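Carbohydrate esterase family 2 (CE2) (Chaetomium olivicolor, PDB 4XVH) probably removes acetyl groups from xylan or related polysaccharides, pairing an SGNH-type esterase fold with a jelly-roll carbohydrate-binding domain. Local coordinates at residues N42-V47 with L79-E84; Y123-T128 with L137-K142; A230-M235 with T275-N280. One frame throughout, in Å; residues are numbered along the deposited sequence.

The three contacts follow one another along the chain, and none nests in or crosses another. Interaction 1 comes first. It pairs two antiparallel strands of the N-terminal beta sandwich and closes a loop of 31 residues. Interaction 2 lies in the esterase part, with eight residues between its segments, all within the long loop from helix 118-121 to helix 144-151. The two touch: Arg-82 of interaction 1 forms a salt bridge with Asp-126 of interaction 2, which joins the sandwich to the esterase part. Interaction 3 closes a loop of 39 residues and packs helix 228-243 on helix 270-285 of the alpha/beta core. It lies beyond the chain's centre from interaction 1, with nearest atoms about 18 Å apart.

Interaction 1: residues N42-V47 with L79-E84; sequences NSVDLV and LRRRSE
Arg-82 brings the edge of its guanidinium to Ser-43 OG and Asp-45 OD1; its chain bends at the CG-CD bond (chi3 60°). Asp-45 meets it with CG beside the backbone N (chi1 -81°). Arg-82 NH1 donates to Asp-45 OD1 at 3.0 Å in a salt bridge. It arrives on the syn side of the carboxylate, and the two planes are turned 46° apart. Arg-82 NE makes only a weak bond, 3.2 Å, to Ser-43 OG, whose stronger partner is Ala-135 O. Arg-82 NH2 is held by Asp-126 and Ala-136 O. Bonds on all three nitrogens should fix the rotation of this buried guanidinium.

Arg-81 points to the other side of the sheet. Its NH1 donates to Asn-42 OD1 at 2.8 Å, from somewhat outside the amide plane. Its NE and NH2 go to the carbonyls of Ser-16 and Gly-88. On the same side Val-44 CG2 lies 3.5 Å from Leu-79 CD1, and that methyl also meets Leu-46 CD1 at 4.1 Å.

Asp-45 and Arg-80 form an antiparallel hydrogen-bonded pair. Asp-45 N reaches Arg-80 O at 2.8 Å, and Arg-80 N reaches Asp-45 O at 3.0 Å. Past the strand end, Arg-82 N still donates to Ser-43 O, and Ser-83 OG then accepts from Ser-43 N at 3.1 Å.

Strand 44-48 runs between strands 54-56 and 73-81, and the latter continues the sheet to strand 21-28. The face with Val-44, Leu-46 and Leu-79 packs on Ile-64 of strand 63-65 and Ile-90 of strand 88-97, which belong to the second sheet of the sandwich.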
loop_
_atom_site.group_PDB
_atom_site.type_symbol
_atom_site.label_atom_id
_atom_site.label_comp_id
_atom_site.label_asym_id
_atom_site.label_seq_id
_atom_site.Cartn_x
_atom_site.Cartn_y
_atom_site.Cartn_z
ATOM N N ASN A 42 10.682 -10.506 5.297
ATOM C CA ASN A 42 9.399 -10.414 4.605
ATOM C C ASN A 42 8.333 -11.020 5.476
ATOM O O ASN A 42 8.655 -11.842 6.338
ATOM C CB ASN A 42 9.426 -11.175 3.270
ATOM C CG ASN A 42 10.504 -10.690 2.348
ATOM O OD1 ASN A 42 10.311 -9.729 1.606
ATOM N ND2 ASN A 42 11.671 -11.326 2.417
ATOM N N SER A 43 7.066 -10.686 5.234
ATOM C CA SER A 43 6.009 -11.540 5.786
ATOM C C SER A 43 4.841 -11.488 4.837
ATOM O O SER A 43 4.682 -10.521 4.101
ATOM C CB SER A 43 5.584 -11.128 7.201
ATOM O OG SER A 43 4.954 -9.869 7.224
ATOM N N VAL A 44 4.057 -12.549 4.844
ATOM C CA VAL A 44 2.941 -12.684 3.945
ATOM C C VAL A 44 1.785 -13.237 4.732
ATOM O O VAL A 44 1.994 -13.917 5.763
ATOM C CB VAL A 44 3.249 -13.660 2.751
ATOM C CG1 VAL A 44 4.434 -13.178 1.911
ATOM C CG2 VAL A 44 3.508 -15.073 3.299
ATOM N N ASP A 45 0.582 -12.944 4.246
ATOM C CA ASP A 45 -0.648 -13.627 4.647
ATOM C C ASP A 45 -0.946 -14.726 3.650
ATOM O O ASP A 45 -0.976 -14.450 2.446
ATOM C CB ASP A 45 -1.840 -12.667 4.656
ATOM C CG ASP A 45 -1.919 -11.815 5.893
ATOM O OD1 ASP A 45 -1.085 -11.978 6.817
ATOM O OD2 ASP A 45 -2.869 -10.999 5.958
ATOM N N LEU A 46 -1.231 -15.935 4.117
ATOM C CA LEU A 46 -1.706 -16.986 3.212
ATOM C C LEU A 46 -3.147 -17.297 3.597
ATOM O O LEU A 46 -3.405 -17.695 4.752
ATOM C CB LEU A 46 -0.808 -18.236 3.312
ATOM C CG LEU A 46 -1.211 -19.407 2.406
ATOM C CD1 LEU A 46 -0.863 -19.096 0.949
ATOM C CD2 LEU A 46 -0.523 -20.678 2.885
ATOM N N VAL A 47 -4.090 -17.079 2.678
ATOM C CA VAL A 47 -5.504 -17.251 2.995
ATOM C C VAL A 47 -6.044 -18.448 2.208
ATOM O O VAL A 47 -5.981 -18.473 0.981
ATOM C CB VAL A 47 -6.337 -15.984 2.687
ATOM C CG1 VAL A 47 -7.822 -16.315 2.694
ATOM C CG2 VAL A 47 -6.010 -14.865 3.720
ATOM N N LEU A 79 -2.351 -15.399 -1.605
ATOM C CA LEU A 79 -1.141 -14.958 -0.916
ATOM C C LEU A 79 -0.944 -13.469 -1.087
ATOM O O LEU A 79 -0.919 -12.982 -2.232
ATOM C CB LEU A 79 0.092 -15.682 -1.491
ATOM C CG LEU A 79 1.464 -15.287 -0.927
ATOM C CD1 LEU A 79 1.619 -15.925 0.436
ATOM C CD2 LEU A 79 2.618 -15.741 -1.843
ATOM N N ARG A 80 -0.741 -12.750 0.013
ATOM C CA ARG A 80 -0.437 -11.336 -0.089
ATOM C C ARG A 80 0.689 -10.873 0.828
ATOM O O ARG A 80 0.728 -11.266 1.999
ATOM C CB ARG A 80 -1.679 -10.534 0.199
ATOM C CG ARG A 80 -2.568 -10.419 -1.035
ATOM C CD ARG A 80 -3.676 -9.545 -0.696
ATOM N NE ARG A 80 -4.727 -9.422 -1.709
ATOM C CZ ARG A 80 -4.673 -8.641 -2.785
ATOM N NH1 ARG A 80 -3.563 -7.985 -3.089
ATOM N NH2 ARG A 80 -5.726 -8.550 -3.582
ATOM N N ARG A 81 1.609 -10.088 0.304
ATOM C CA ARG A 81 2.683 -9.523 1.068
ATOM C C ARG A 81 2.150 -8.554 2.102
ATOM O O ARG A 81 1.454 -7.663 1.786
ATOM C CB ARG A 81 3.613 -8.728 0.175
ATOM C CG ARG A 81 4.991 -9.266 -0.014
ATOM C CD ARG A 81 5.687 -8.522 -1.116
ATOM N NE ARG A 81 6.613 -7.473 -0.774
ATOM C CZ ARG A 81 7.692 -7.616 -0.042
ATOM N NH1 ARG A 81 7.922 -8.733 0.568
ATOM N NH2 ARG A 81 8.490 -6.618 0.134
ATOM N N ARG A 82 2.599 -8.704 3.316
ATOM C CA ARG A 82 2.254 -7.777 4.391
ATOM C C ARG A 82 3.221 -6.583 4.435
ATOM O O ARG A 82 2.868 -5.506 4.937
ATOM C CB ARG A 82 2.330 -8.498 5.753
ATOM C CG ARG A 82 1.318 -9.615 5.950
ATOM C CD ARG A 82 1.786 -10.590 7.003
ATOM N NE ARG A 82 1.999 -9.989 8.321
ATOM C CZ ARG A 82 1.031 -9.786 9.230
ATOM N NH1 ARG A 82 -0.230 -10.138 8.985
ATOM N NH2 ARG A 82 1.333 -9.255 10.421
ATOM N N SER A 83 4.455 -6.814 3.968
ATOM C CA SER A 83 5.577 -5.922 4.234
ATOM C C SER A 83 6.083 -5.211 2.989
ATOM O O SER A 83 5.486 -5.325 1.908
ATOM C CB SER A 83 6.736 -6.709 4.885
ATOM O OG SER A 83 7.123 -7.804 4.066
ATOM N N GLU A 84 7.207 -4.506 3.113
ATOM C CA GLU A 84 7.582 -3.532 2.079
ATOM C C GLU A 84 9.003 -3.748 1.537
ATOM O O GLU A 84 9.813 -4.440 2.153
ATOM C CB GLU A 84 7.449 -2.109 2.649
ATOM C CG GLU A 84 8.529 -1.815 3.721
ATOM C CD GLU A 84 8.416 -0.403 4.273
ATOM O OE1 GLU A 84 8.643 0.562 3.488
ATOM O OE2 GLU A 84 8.074 -0.271 5.476
#

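Interaction 2: residues Y123-T128 with L137-K142; sequences YGLDGT and LEDNPK
Asp-126 N donates to Leu-137 O at 3.0 Å. This nearly straight bond (162°) ties the two loop segments together. Beside it, Asp-126 OD1 and Asp-139 OD2 lie only 2.7 Å apart, their carboxylates turned 73° to each other. So short a distance is consistent with a proton held by one of the acids. Asp-139 presents its CG anti to its own backbone N (chi1 -163°), which turns the carboxylate to Asp-126.

Leu-125 packs against the other segment with its methyls. Its CD1 lies 3.4 Å from Asp-139 O and 3.8 Å from Lys-142 CB. Leu-137 CD1 rests 4.2 Å from Gly-127 CA.

The next shell sets these groups in place. Gly-124 to Gly-127 form a type I beta turn, closed by Gly-127 N to Gly-124 O at 2.9 Å. This turn carries Leu-125 and Asp-126 at its corner. The positive charge of Arg-82 close by probably eases the meeting of the acids. A water accepts from Lys-142 NZ and gives a weak bond to Asp-126 OD2. Leu-125 also touches Ala-309 and His-312 of helix 309-327.

At the other end, Tyr-123 CD2 comes within 4.0 Å of Glu-138 OE2, which Asn-133 ND2 holds. The Tyr-123 hydroxyl bonds to Asp-304, and its ring meets that of His-306. Tyr-123 also touches Ser-118, the probable nucleophile of the GDSL-type motif. Ser-118 and His-306 line the pocket that holds the bound polyether. Through Tyr-123, the loop pair probably borders the active site of this SGNH-type hydrolase.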
loop_
_atom_site.group_PDB
_atom_site.type_symbol
_atom_site.label_atom_id
_atom_site.label_comp_id
_atom_site.label_asym_id
_atom_site.label_seq_id
_atom_site.Cartn_x
_atom_site.Cartn_y
_atom_site.Cartn_z
ATOM N N TYR A 123 3.203 0.018 8.179
ATOM C CA TYR A 123 4.302 0.062 9.158
ATOM C C TYR A 123 3.793 -0.121 10.582
ATOM O O TYR A 123 2.915 0.632 11.018
ATOM C CB TYR A 123 5.009 1.422 9.017
ATOM C CG TYR A 123 6.262 1.637 9.837
ATOM C CD1 TYR A 123 6.184 1.870 11.213
ATOM C CD2 TYR A 123 7.517 1.644 9.227
ATOM C CE1 TYR A 123 7.314 2.080 11.966
ATOM C CE2 TYR A 123 8.674 1.866 9.970
ATOM C CZ TYR A 123 8.566 2.078 11.343
ATOM O OH TYR A 123 9.690 2.286 12.110
ATOM N N GLY A 124 4.343 -1.077 11.333
ATOM C CA GLY A 124 4.065 -1.121 12.771
ATOM C C GLY A 124 2.639 -1.464 13.182
ATOM O O GLY A 124 2.301 -1.429 14.376
ATOM N N LEU A 125 1.812 -1.839 12.197
ATOM C CA LEU A 125 0.365 -1.961 12.410
ATOM C C LEU A 125 0.021 -3.009 13.488
ATOM O O LEU A 125 -0.830 -2.775 14.350
ATOM C CB LEU A 125 -0.320 -2.298 11.075
ATOM C CG LEU A 125 -1.844 -2.163 10.978
ATOM C CD1 LEU A 125 -2.260 -2.013 9.488
ATOM C CD2 LEU A 125 -2.591 -3.355 11.642
ATOM N N ASP A 126 0.691 -4.162 13.437
ATOM C CA ASP A 126 0.406 -5.236 14.388
ATOM C C ASP A 126 1.174 -5.034 15.685
ATOM O O ASP A 126 1.086 -5.873 16.590
ATOM C CB ASP A 126 0.785 -6.616 13.802
ATOM C CG ASP A 126 -0.225 -7.140 12.773
ATOM O OD1 ASP A 126 -1.071 -6.383 12.303
ATOM O OD2 ASP A 126 -0.158 -8.337 12.409
ATOM N N GLY A 127 1.990 -3.983 15.763
ATOM C CA GLY A 127 2.868 -3.853 16.919
ATOM C C GLY A 127 2.135 -3.235 18.103
ATOM O O GLY A 127 1.175 -2.499 17.923
ATOM N N THR A 128 2.574 -3.559 19.313
ATOM C CA THR A 128 2.070 -2.922 20.520
ATOM C C THR A 128 3.082 -1.849 20.921
ATOM O O THR A 128 4.228 -2.193 21.200
ATOM C CB THR A 128 1.921 -3.936 21.683
ATOM O OG1 THR A 128 1.188 -5.093 21.253
ATOM C CG2 THR A 128 1.239 -3.289 22.891
ATOM N N LEU A 137 5.759 -7.422 11.638
ATOM C CA LEU A 137 4.740 -6.571 12.286
ATOM C C LEU A 137 3.988 -5.687 11.295
ATOM O O LEU A 137 2.926 -5.137 11.609
ATOM C CB LEU A 137 5.371 -5.708 13.371
ATOM C CG LEU A 137 5.809 -6.522 14.614
ATOM C CD1 LEU A 137 6.416 -5.629 15.690
ATOM C CD2 LEU A 137 4.630 -7.313 15.219
ATOM N N GLU A 138 4.554 -5.513 10.103
ATOM C CA GLU A 138 3.855 -4.772 9.070
ATOM C C GLU A 138 2.640 -5.578 8.628
ATOM O O GLU A 138 2.688 -6.810 8.611
ATOM C CB GLU A 138 4.800 -4.473 7.895
ATOM C CG GLU A 138 5.965 -3.625 8.345
ATOM C CD GLU A 138 6.680 -2.981 7.186
ATOM O OE1 GLU A 138 6.771 -3.662 6.136
ATOM O OE2 GLU A 138 7.129 -1.801 7.329
ATOM N N ASP A 139 1.564 -4.905 8.236
ATOM C CA ASP A 139 0.355 -5.655 7.911
ATOM C C ASP A 139 -0.450 -4.927 6.837
ATOM O O ASP A 139 -1.513 -4.380 7.119
ATOM C CB ASP A 139 -0.497 -5.869 9.180
ATOM C CG ASP A 139 -1.544 -6.969 9.027
ATOM O OD1 ASP A 139 -1.892 -7.314 7.877
ATOM O OD2 ASP A 139 -2.030 -7.502 10.074
ATOM N N ASN A 140 0.070 -4.914 5.608
ATOM C CA ASN A 140 -0.593 -4.183 4.543
ATOM C C ASN A 140 -2.055 -4.614 4.379
ATOM O O ASN A 140 -2.877 -3.765 4.090
ATOM C CB ASN A 140 0.163 -4.342 3.200
ATOM C CG ASN A 140 -0.427 -3.456 2.092
ATOM O OD1 ASN A 140 -1.004 -3.959 1.112
ATOM N ND2 ASN A 140 -0.304 -2.119 2.260
ATOM N N PRO A 141 -2.381 -5.925 4.542
ATOM C CA PRO A 141 -3.794 -6.309 4.328
ATOM C C PRO A 141 -4.775 -5.683 5.336
ATOM O O PRO A 141 -6.011 -5.783 5.127
ATOM C CB PRO A 141 -3.783 -7.833 4.481
ATOM C CG PRO A 141 -2.380 -8.264 4.051
ATOM C CD PRO A 141 -1.482 -7.112 4.548
ATOM N N LYS A 142 -4.258 -5.078 6.409
ATOM C CA LYS A 142 -5.148 -4.440 7.388
ATOM C C LYS A 142 -5.139 -2.920 7.297
ATOM O O LYS A 142 -5.701 -2.243 8.165
ATOM C CB LYS A 142 -4.777 -4.843 8.816
ATOM C CG LYS A 142 -5.151 -6.313 9.127
ATOM C CD LYS A 142 -5.145 -6.571 10.659
ATOM C CE LYS A 142 -5.683 -7.965 10.981
ATOM N NZ LYS A 142 -5.732 -8.204 12.486
HETATM O O HOH W 1 -3.431 -8.811 13.139
#

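Interaction 3: residues A230-M235 with T275-N280; sequences AYTDAM and TNAIKN
Tyr-231 and Ala-277 lead the van der Waals packing. The ring turns an edge to the methyl, with Tyr-231 CD2 3.9 Å from Ala-277 CB, nearly in the ring plane. The torsion about CA-CB (chi1 173°) swings the ring away from its own backbone N and toward the second helix, edge first. Further along the ring, the hydroxyl end passes the tip of Ile-278, with Tyr-231 OH 3.8 Å from Ile-278 CD1. Met-235 adds its terminal methyl: its CE is 4.3 Å from Ile-278 CG1. Thr-232 sits where the backbones come nearest. Its OG1 lies 3.4 Å from Ala-277 CB, and its CG2 is 4.1 Å from Asn-280 CB. The small Ala-277 probably helps the axes of these two segments come within 8.9 Å, crossing at -38°.

These helices, 228-243 and 270-285, belong to the Rossmann-like alpha/beta core of the SGNH hydrolase fold. Helix 228-243 lies in the connection from strand 207-211 to strand 250-254, and helix 270-285 in that from 250-254 to 289-292. Met-235 and Ile-278 both touch Leu-253 of the parallel sheet beneath, and Ile-278 also reaches Phe-291.

Polar contacts are fewer. One water bridges the helices, donating to Thr-232 OG1 at 2.7 Å and accepting from Asn-280 ND2 at 2.9 Å. The same OG1 is bonded to Val-228 O one turn back. Tyr-231 OH is bonded to Leu-212 O and to Gln-274 NE2. With an alanine here in place of Tyr-231, Ala-277 and Ile-278 would probably face a gap, and Leu-212 O and Gln-274 NE2 would lose their shared hydroxyl. Asp-233, on the exposed side of its helix, forms a salt bridge with Arg-284 of helix 270-285.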
loop_
_atom_site.group_PDB
_atom_site.type_symbol
_atom_site.label_atom_id
_atom_site.label_comp_id
_atom_site.label_asym_id
_atom_site.label_seq_id
_atom_site.Cartn_x
_atom_site.Cartn_y
_atom_site.Cartn_z
ATOM N N ALA A 230 5.127 24.800 -2.625
ATOM C CA ALA A 230 5.758 23.722 -3.387
ATOM C C ALA A 230 5.057 22.393 -3.127
ATOM O O ALA A 230 4.860 21.593 -4.048
ATOM C CB ALA A 230 7.230 23.623 -3.051
ATOM N N TYR A 231 4.657 22.149 -1.882
ATOM C CA TYR A 231 3.939 20.897 -1.564
ATOM C C TYR A 231 2.615 20.834 -2.354
ATOM O O TYR A 231 2.294 19.837 -3.021
ATOM C CB TYR A 231 3.693 20.812 -0.060
ATOM C CG TYR A 231 2.823 19.658 0.413
ATOM C CD1 TYR A 231 3.296 18.347 0.409
ATOM C CD2 TYR A 231 1.548 19.900 0.903
ATOM C CE1 TYR A 231 2.495 17.301 0.848
ATOM C CE2 TYR A 231 0.733 18.872 1.337
ATOM C CZ TYR A 231 1.196 17.579 1.324
ATOM O OH TYR A 231 0.362 16.577 1.780
ATOM N N THR A 232 1.877 21.934 -2.307
ATOM C CA THR A 232 0.632 22.071 -3.056
ATOM C C THR A 232 0.848 21.890 -4.563
ATOM O O THR A 232 0.134 21.123 -5.219
ATOM C CB THR A 232 0.016 23.457 -2.810
ATOM O OG1 THR A 232 -0.105 23.692 -1.403
ATOM C CG2 THR A 232 -1.357 23.569 -3.480
ATOM N N ASP A 233 1.812 22.642 -5.106
ATOM C CA ASP A 233 2.112 22.581 -6.535
ATOM C C ASP A 233 2.471 21.149 -6.951
ATOM O O ASP A 233 2.078 20.694 -8.019
ATOM C CB ASP A 233 3.268 23.515 -6.904
ATOM C CG ASP A 233 2.895 25.005 -6.874
ATOM O OD1 ASP A 233 1.700 25.353 -6.778
ATOM O OD2 ASP A 233 3.836 25.838 -6.961
ATOM N N ALA A 234 3.242 20.453 -6.112
ATOM C CA ALA A 234 3.677 19.097 -6.405
ATOM C C ALA A 234 2.538 18.101 -6.369
ATOM O O ALA A 234 2.522 17.112 -7.127
ATOM C CB ALA A 234 4.735 18.658 -5.421
ATOM N N MET A 235 1.616 18.321 -5.441
ATOM C CA MET A 235 0.443 17.455 -5.349
ATOM C C MET A 235 -0.376 17.572 -6.655
ATOM O O MET A 235 -0.794 16.576 -7.219
ATOM C CB MET A 235 -0.400 17.834 -4.133
ATOM C CG MET A 235 -1.607 16.931 -3.914
ATOM S SD MET A 235 -1.147 15.232 -3.379
ATOM C CE MET A 235 -0.810 15.456 -1.618
ATOM N N THR A 275 -3.869 20.245 5.648
ATOM C CA THR A 275 -5.245 20.077 5.221
ATOM C C THR A 275 -5.621 21.142 4.220
ATOM O O THR A 275 -6.166 20.842 3.156
ATOM C CB THR A 275 -6.191 20.107 6.415
ATOM O OG1 THR A 275 -5.892 18.976 7.241
ATOM C CG2 THR A 275 -7.645 20.053 5.954
ATOM N N ASN A 276 -5.273 22.388 4.530
ATOM C CA ASN A 276 -5.583 23.487 3.619
ATOM C C ASN A 276 -4.834 23.369 2.295
ATOM O O ASN A 276 -5.385 23.671 1.226
ATOM C CB ASN A 276 -5.265 24.834 4.290
ATOM C CG ASN A 276 -6.256 25.176 5.400
ATOM O OD1 ASN A 276 -7.387 24.694 5.389
ATOM N ND2 ASN A 276 -5.841 26.033 6.344
ATOM N N ALA A 277 -3.569 22.952 2.364
ATOM C CA ALA A 277 -2.778 22.749 1.152
ATOM C C ALA A 277 -3.417 21.691 0.239
ATOM O O ALA A 277 -3.501 21.872 -0.979
ATOM C CB ALA A 277 -1.368 22.356 1.496
ATOM N N ILE A 278 -3.901 20.610 0.828
ATOM C CA ILE A 278 -4.519 19.574 0.026
ATOM C C ILE A 278 -5.831 20.059 -0.591
ATOM O O ILE A 278 -6.091 19.811 -1.773
ATOM C CB ILE A 278 -4.728 18.277 0.872
ATOM C CG1 ILE A 278 -3.362 17.616 1.103
ATOM C CG2 ILE A 278 -5.695 17.298 0.191
ATOM C CD1 ILE A 278 -3.381 16.464 2.119
ATOM N N LYS A 279 -6.628 20.780 0.187
ATOM C CA LYS A 279 -7.882 21.318 -0.324
ATOM C C LYS A 279 -7.625 22.263 -1.473
ATOM O O LYS A 279 -8.358 22.277 -2.474
ATOM C CB LYS A 279 -8.656 22.040 0.785
ATOM C CG LYS A 279 -9.192 21.084 1.874
ATOM C CD LYS A 279 -10.026 21.854 2.885
ATOM C CE LYS A 279 -10.705 20.945 3.907
ATOM N NZ LYS A 279 -11.464 21.764 4.928
ATOM N N ASN A 280 -6.590 23.078 -1.325
ATOM C CA ASN A 280 -6.157 23.930 -2.429
ATOM C C ASN A 280 -5.835 23.111 -3.680
ATOM O O ASN A 280 -6.295 23.437 -4.767
ATOM C CB ASN A 280 -4.939 24.769 -2.019
ATOM C CG ASN A 280 -5.325 26.035 -1.283
ATOM O OD1 ASN A 280 -6.481 26.464 -1.321
ATOM N ND2 ASN A 280 -4.351 26.652 -0.617
HETATM O O HOH W 2 -1.638 25.714 -0.564
#